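Local coordinates for protein archeaosine synthase QueF-Like (Pyrobaculum calidifontis, PDB 5K0P) that converts preQ0-modified tRNA into archaeosine-tRNA, using free ammonium to turn a nitrile into a formamidine group, at residues E31-I37 with Y81-K87; A66-L70 with V97-S101. One frame throughout, in Å; residues are numbered along the deposited sequence.

Interaction 1: residues E31-I37 with Y81-K87; sequences EVSVEYI and YVKVTVK
Glu31, Ser33 and Glu35 exchange paired backbone hydrogen bonds with Lys87, Thr85 and Lys83, joining two strands that run antiparallel at 176°. The bonds are short and fairly straight: Ser33 N reaches Thr85 O at 2.8 Å with an N-H...O angle of 167°. A water bridges Ser33 O, to which it donates, and Thr85 OG1, lying 2.9 Å from the latter.

Apolar contacts line the face that carries Val32, Val34, Tyr36, Val82, Val84 and Val86. Val34 and Val84 stand side by side, CG2 to CG2 at 4.0 Å. Val32 CG2 touches both Val84 CG1 at 4.0 Å and Val86 CG2 at 4.1 Å. These are the middle strands of the four-stranded antiparallel sheet of the tunnel fold, and this valine face receives Leu69, Leu70 and Ala66 of helix 62-77. On the same face Tyr36 hydrogen-bonds through OH to the backbone N of Leu43, a substrate-binding residue.

Polar side chains occupy the other face. Tyr81 OH donates to Glu35 OE2 at 3.1 Å, meeting it on the anti side and 33° out of the carboxylate plane, while OE2 sits at the edge of the phenol ring. Glu35 OE1 forms a salt bridge with Arg12. A phenylalanine in place of Tyr81 would probably leave OE2 without this donor and the carboxylate freer to turn about its Arg12 bridge. Glu31 runs alongside Lys87, OE1 lying 3.7 Å from CD, with opposite charges near but beyond salt-bridge distance.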
loop_
_atom_site.group_PDB
_atom_site.type_symbol
_atom_site.label_atom_id
_atom_site.label_comp_id
_atom_site.label_asym_id
_atom_site.label_seq_id
_atom_site.Cartn_x
_atom_site.Cartn_y
_atom_site.Cartn_z
ATOM N N GLU A 31 19.369 2.419 6.658
ATOM C CA GLU A 31 19.143 2.946 5.371
ATOM C C GLU A 31 19.663 4.410 5.338
ATOM O O GLU A 31 19.378 5.198 6.193
ATOM C CB GLU A 31 17.610 2.832 5.075
ATOM C CG GLU A 31 17.352 3.235 3.631
ATOM C CD GLU A 31 15.903 3.581 3.339
ATOM O OE1 GLU A 31 15.421 4.715 3.745
ATOM O OE2 GLU A 31 15.285 2.727 2.658
ATOM N N VAL A 32 20.399 4.767 4.316
ATOM C CA VAL A 32 20.928 6.113 4.181
ATOM C C VAL A 32 20.459 6.741 2.900
ATOM O O VAL A 32 20.461 6.079 1.834
ATOM C CB VAL A 32 22.450 6.138 4.324
ATOM C CG1 VAL A 32 23.170 5.258 3.279
ATOM C CG2 VAL A 32 22.982 7.579 4.208
ATOM N N SER A 33 20.022 7.988 3.015
ATOM C CA SER A 33 19.534 8.808 1.865
ATOM C C SER A 33 20.448 10.025 1.811
ATOM O O SER A 33 20.653 10.635 2.835
ATOM C CB SER A 33 18.091 9.274 2.087
ATOM O OG SER A 33 17.251 8.161 2.049
ATOM N N VAL A 34 21.017 10.327 0.641
ATOM C CA VAL A 34 21.751 11.574 0.452
ATOM C C VAL A 34 21.149 12.349 -0.682
ATOM O O VAL A 34 20.822 11.799 -1.774
ATOM C CB VAL A 34 23.241 11.281 0.246
ATOM C CG1 VAL A 34 24.067 12.525 0.057
ATOM C CG2 VAL A 34 23.726 10.463 1.424
ATOM N N GLU A 35 21.039 13.655 -0.473
ATOM C CA GLU A 35 20.546 14.502 -1.554
ATOM C C GLU A 35 21.469 15.676 -1.631
ATOM O O GLU A 35 21.924 16.155 -0.592
ATOM C CB GLU A 35 19.073 14.695 -1.270
ATOM C CG GLU A 35 18.534 16.027 -1.199
ATOM C CD GLU A 35 17.073 16.116 -0.753
ATOM O OE1 GLU A 35 16.263 15.128 -0.830
ATOM O OE2 GLU A 35 16.791 17.265 -0.344
ATOM N N TYR A 36 21.872 16.045 -2.831
ATOM C CA TYR A 36 22.749 17.190 -3.046
ATOM C C TYR A 36 22.600 17.910 -4.377
ATOM O O TYR A 36 22.076 17.371 -5.328
ATOM C CB TYR A 36 24.226 16.731 -2.852
ATOM C CG TYR A 36 24.775 15.958 -3.992
ATOM C CD1 TYR A 36 24.455 14.638 -4.135
ATOM C CD2 TYR A 36 25.598 16.573 -4.957
ATOM C CE1 TYR A 36 24.962 13.903 -5.233
ATOM C CE2 TYR A 36 26.113 15.851 -6.061
ATOM C CZ TYR A 36 25.777 14.521 -6.195
ATOM O OH TYR A 36 26.206 13.787 -7.321
ATOM N N ILE A 37 23.070 19.166 -4.432
ATOM C CA ILE A 37 23.100 19.929 -5.677
ATOM C C ILE A 37 24.505 19.917 -6.187
ATOM O O ILE A 37 25.413 20.439 -5.495
ATOM C CB ILE A 37 22.667 21.380 -5.484
ATOM C CG1 ILE A 37 21.251 21.382 -4.990
ATOM C CG2 ILE A 37 22.769 22.196 -6.826
ATOM C CD1 ILE A 37 20.715 22.732 -4.693
ATOM N N TYR A 81 24.662 22.387 -1.491
ATOM C CA TYR A 81 23.645 21.836 -0.612
ATOM C C TYR A 81 23.866 20.333 -0.582
ATOM O O TYR A 81 24.048 19.703 -1.625
ATOM C CB TYR A 81 22.193 22.096 -1.119
ATOM C CG TYR A 81 21.123 21.316 -0.380
ATOM C CD1 TYR A 81 20.856 21.562 0.933
ATOM C CD2 TYR A 81 20.378 20.327 -1.025
ATOM C CE1 TYR A 81 19.900 20.874 1.613
ATOM C CE2 TYR A 81 19.402 19.607 -0.355
ATOM C CZ TYR A 81 19.185 19.871 0.971
ATOM O OH TYR A 81 18.203 19.142 1.604
ATOM N N VAL A 82 23.819 19.793 0.620
ATOM C CA VAL A 82 23.867 18.327 0.897
ATOM C C VAL A 82 23.071 18.048 2.129
ATOM O O VAL A 82 23.182 18.788 3.137
ATOM C CB VAL A 82 25.269 17.805 1.269
ATOM C CG1 VAL A 82 25.364 16.263 1.269
ATOM C CG2 VAL A 82 26.199 18.235 0.248
ATOM N N LYS A 83 22.290 16.970 2.067
ATOM C CA LYS A 83 21.612 16.447 3.199
ATOM C C LYS A 83 21.759 14.944 3.216
ATOM O O LYS A 83 21.606 14.284 2.182
ATOM C CB LYS A 83 20.130 16.834 3.161
ATOM C CG LYS A 83 19.362 16.354 4.353
ATOM C CD LYS A 83 17.949 16.901 4.417
ATOM C CE LYS A 83 17.037 16.138 3.450
ATOM N NZ LYS A 83 15.581 16.467 3.592
ATOM N N VAL A 84 22.026 14.423 4.423
ATOM C CA VAL A 84 22.203 13.025 4.692
ATOM C C VAL A 84 21.236 12.580 5.769
ATOM O O VAL A 84 21.216 13.173 6.832
ATOM C CB VAL A 84 23.607 12.748 5.226
ATOM C CG1 VAL A 84 23.766 11.253 5.551
ATOM C CG2 VAL A 84 24.672 13.204 4.236
ATOM N N THR A 85 20.543 11.468 5.543
ATOM C CA THR A 85 19.551 10.997 6.436
ATOM C C THR A 85 19.820 9.533 6.639
ATOM O O THR A 85 19.902 8.776 5.648
ATOM C CB THR A 85 18.081 11.167 5.913
ATOM O OG1 THR A 85 17.752 12.587 5.712
ATOM C CG2 THR A 85 17.133 10.642 6.998
ATOM N N VAL A 86 20.030 9.175 7.915
ATOM C CA VAL A 86 20.321 7.801 8.338
ATOM C C VAL A 86 19.178 7.299 9.182
ATOM O O VAL A 86 18.902 7.925 10.197
ATOM C CB VAL A 86 21.648 7.740 9.120
ATOM C CG1 VAL A 86 21.903 6.338 9.625
ATOM C CG2 VAL A 86 22.782 8.301 8.281
ATOM N N LYS A 87 18.547 6.182 8.754
ATOM C CA LYS A 87 17.356 5.610 9.383
ATOM C C LYS A 87 17.736 4.243 9.893
ATOM O O LYS A 87 18.280 3.462 9.137
ATOM C CB LYS A 87 16.138 5.448 8.378
ATOM C CG LYS A 87 15.813 6.738 7.629
ATOM C CD LYS A 87 14.520 6.733 6.747
ATOM C CE LYS A 87 14.369 8.073 5.999
ATOM N NZ LYS A 87 13.171 8.034 5.108
HETATM O O HOH W 1 18.679 13.085 3.000
#

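Interaction 2: residues A66-L70 with V97-S101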
loop_
_atom_site.group_PDB
_atom_site.type_symbol
_atom_site.label_atom_id
_atom_site.label_comp_id
_atom_site.label_asym_id
_atom_site.label_seq_id
_atom_site.Cartn_x
_atom_site.Cartn_y
_atom_site.Cartn_z
ATOM N N ALA A 66 25.911 9.992 10.260
ATOM C CA ALA A 66 25.269 10.934 9.308
ATOM C C ALA A 66 26.141 12.153 9.010
ATOM O O ALA A 66 26.320 12.573 7.817
ATOM C CB ALA A 66 23.869 11.405 9.832
ATOM N N VAL A 67 26.730 12.678 10.083
ATOM C CA VAL A 67 27.608 13.847 9.994
ATOM C C VAL A 67 28.936 13.510 9.269
ATOM O O VAL A 67 29.389 14.243 8.412
ATOM C CB VAL A 67 27.844 14.469 11.366
ATOM C CG1 VAL A 67 28.781 15.607 11.234
ATOM C CG2 VAL A 67 26.527 14.925 11.961
ATOM N N ASP A 68 29.496 12.353 9.564
ATOM C CA ASP A 68 30.730 11.917 8.923
ATOM C C ASP A 68 30.536 11.739 7.407
ATOM O O ASP A 68 31.370 12.164 6.622
ATOM C CB ASP A 68 31.243 10.620 9.553
ATOM C CG ASP A 68 32.612 10.293 9.109
ATOM O OD1 ASP A 68 33.529 11.069 9.412
ATOM O OD2 ASP A 68 32.764 9.306 8.421
ATOM N N LEU A 69 29.430 11.124 7.020
ATOM C CA LEU A 69 29.134 10.877 5.623
ATOM C C LEU A 69 28.885 12.231 4.916
ATOM O O LEU A 69 29.309 12.404 3.806
ATOM C CB LEU A 69 27.931 9.893 5.479
ATOM C CG LEU A 69 27.494 9.511 4.030
ATOM C CD1 LEU A 69 28.666 8.921 3.255
ATOM C CD2 LEU A 69 26.330 8.500 4.013
ATOM N N LEU A 70 28.226 13.177 5.558
ATOM C CA LEU A 70 28.100 14.570 5.008
ATOM C C LEU A 70 29.402 15.195 4.677
ATOM O O LEU A 70 29.580 15.816 3.568
ATOM C CB LEU A 70 27.344 15.450 5.983
ATOM C CG LEU A 70 27.067 16.843 5.427
ATOM C CD1 LEU A 70 25.606 17.199 5.436
ATOM C CD2 LEU A 70 27.800 17.855 6.251
ATOM N N VAL A 97 18.226 10.337 11.663
ATOM C CA VAL A 97 19.141 11.372 11.958
ATOM C C VAL A 97 19.479 12.063 10.700
ATOM O O VAL A 97 19.932 11.430 9.756
ATOM C CB VAL A 97 20.469 10.787 12.588
ATOM C CG1 VAL A 97 21.382 11.952 12.819
ATOM C CG2 VAL A 97 20.205 10.117 13.909
ATOM N N VAL A 98 19.396 13.399 10.700
ATOM C CA VAL A 98 19.629 14.179 9.495
ATOM C C VAL A 98 20.852 15.091 9.764
ATOM O O VAL A 98 20.940 15.746 10.853
ATOM C CB VAL A 98 18.371 15.045 9.151
ATOM C CG1 VAL A 98 18.577 15.905 7.940
ATOM C CG2 VAL A 98 17.083 14.210 9.048
ATOM N N ALA A 99 21.715 15.205 8.765
ATOM C CA ALA A 99 22.714 16.261 8.744
ATOM C C ALA A 99 22.580 17.005 7.448
ATOM O O ALA A 99 22.282 16.417 6.414
ATOM C CB ALA A 99 24.115 15.682 8.867
ATOM N N GLU A 100 22.798 18.314 7.509
ATOM C CA GLU A 100 22.554 19.209 6.378
ATOM C C GLU A 100 23.681 20.154 6.263
ATOM O O GLU A 100 24.330 20.499 7.245
ATOM C CB GLU A 100 21.382 20.091 6.661
ATOM C CG GLU A 100 20.080 19.373 6.557
ATOM C CD GLU A 100 18.891 20.293 6.462
ATOM O OE1 GLU A 100 18.793 20.986 5.460
ATOM O OE2 GLU A 100 18.030 20.272 7.367
ATOM N N SER A 101 23.870 20.669 5.082
ATOM C CA SER A 101 24.737 21.824 4.913
ATOM C C SER A 101 24.342 22.570 3.640
ATOM O O SER A 101 24.283 21.934 2.576
ATOM C CB SER A 101 26.172 21.373 4.791
ATOM O OG SER A 101 26.989 22.502 4.629
#
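Leu70 CD1 lies over one face of the peptide group joining Glu100 and Ser101, 3.6 Å from Glu100 C, and also above the plane of the preceding peptide, 3.6 Å from Ala99 O. Further back, Ala66 CB sits above the plane of the Val97 carbonyl, beyond its oxygen, 3.9 Å from Val97 O, and equally far from Val97 CG1. Helix 62-77 here packs across the antiparallel sheet of the tunnel fold. Along the strand, Ala99 and Ser101 bond through their backbones to Val84 and Val82, while Val98 pairs with a strand of a second subunit and carries the sheet across the interface.

The segments run at 30° to each other. Ala99 CA is 5.6 Å from Val67 CA, the nearest CA pair, consistent with the small side chain of Ala99. Ala99 CB points at the helix and meets Val67 CG2 at 4.0 Å; Val67 itself also packs on Ser7 of the second subunit. Val97 lies close to Glu63, a substrate-binding residue, and touches Pro8 of that neighbouring subunit. In Leu70, CG stands anti to the backbone N (chi1 -175°), out from the helix, and chi2 of 124° then sets the two methyls, CD1 over the peptides and CD2 4.1 Å from Ser101 CB.

From the N terminus, strand 10-20 is followed by strand 27-37, the first partner of interaction 1. The chain then passes through helices 45-53 and 62-77 before strand 81-90 returns beside strand 27-37, so interaction 1 closes a loop of 43 residues. Interaction 2 begins within that loop, at 66-70, and ends beyond it at 97-101, closing a loop of 26 residues; the two therefore cross. Strand 81-90 joins them, lying between strands 27-37 and 93-102. Lys83 CG packs 3.6 Å from Ala99 O, and Val32 CG2 packs 3.5 Å from Leu69 CD2, linking helix and sheet.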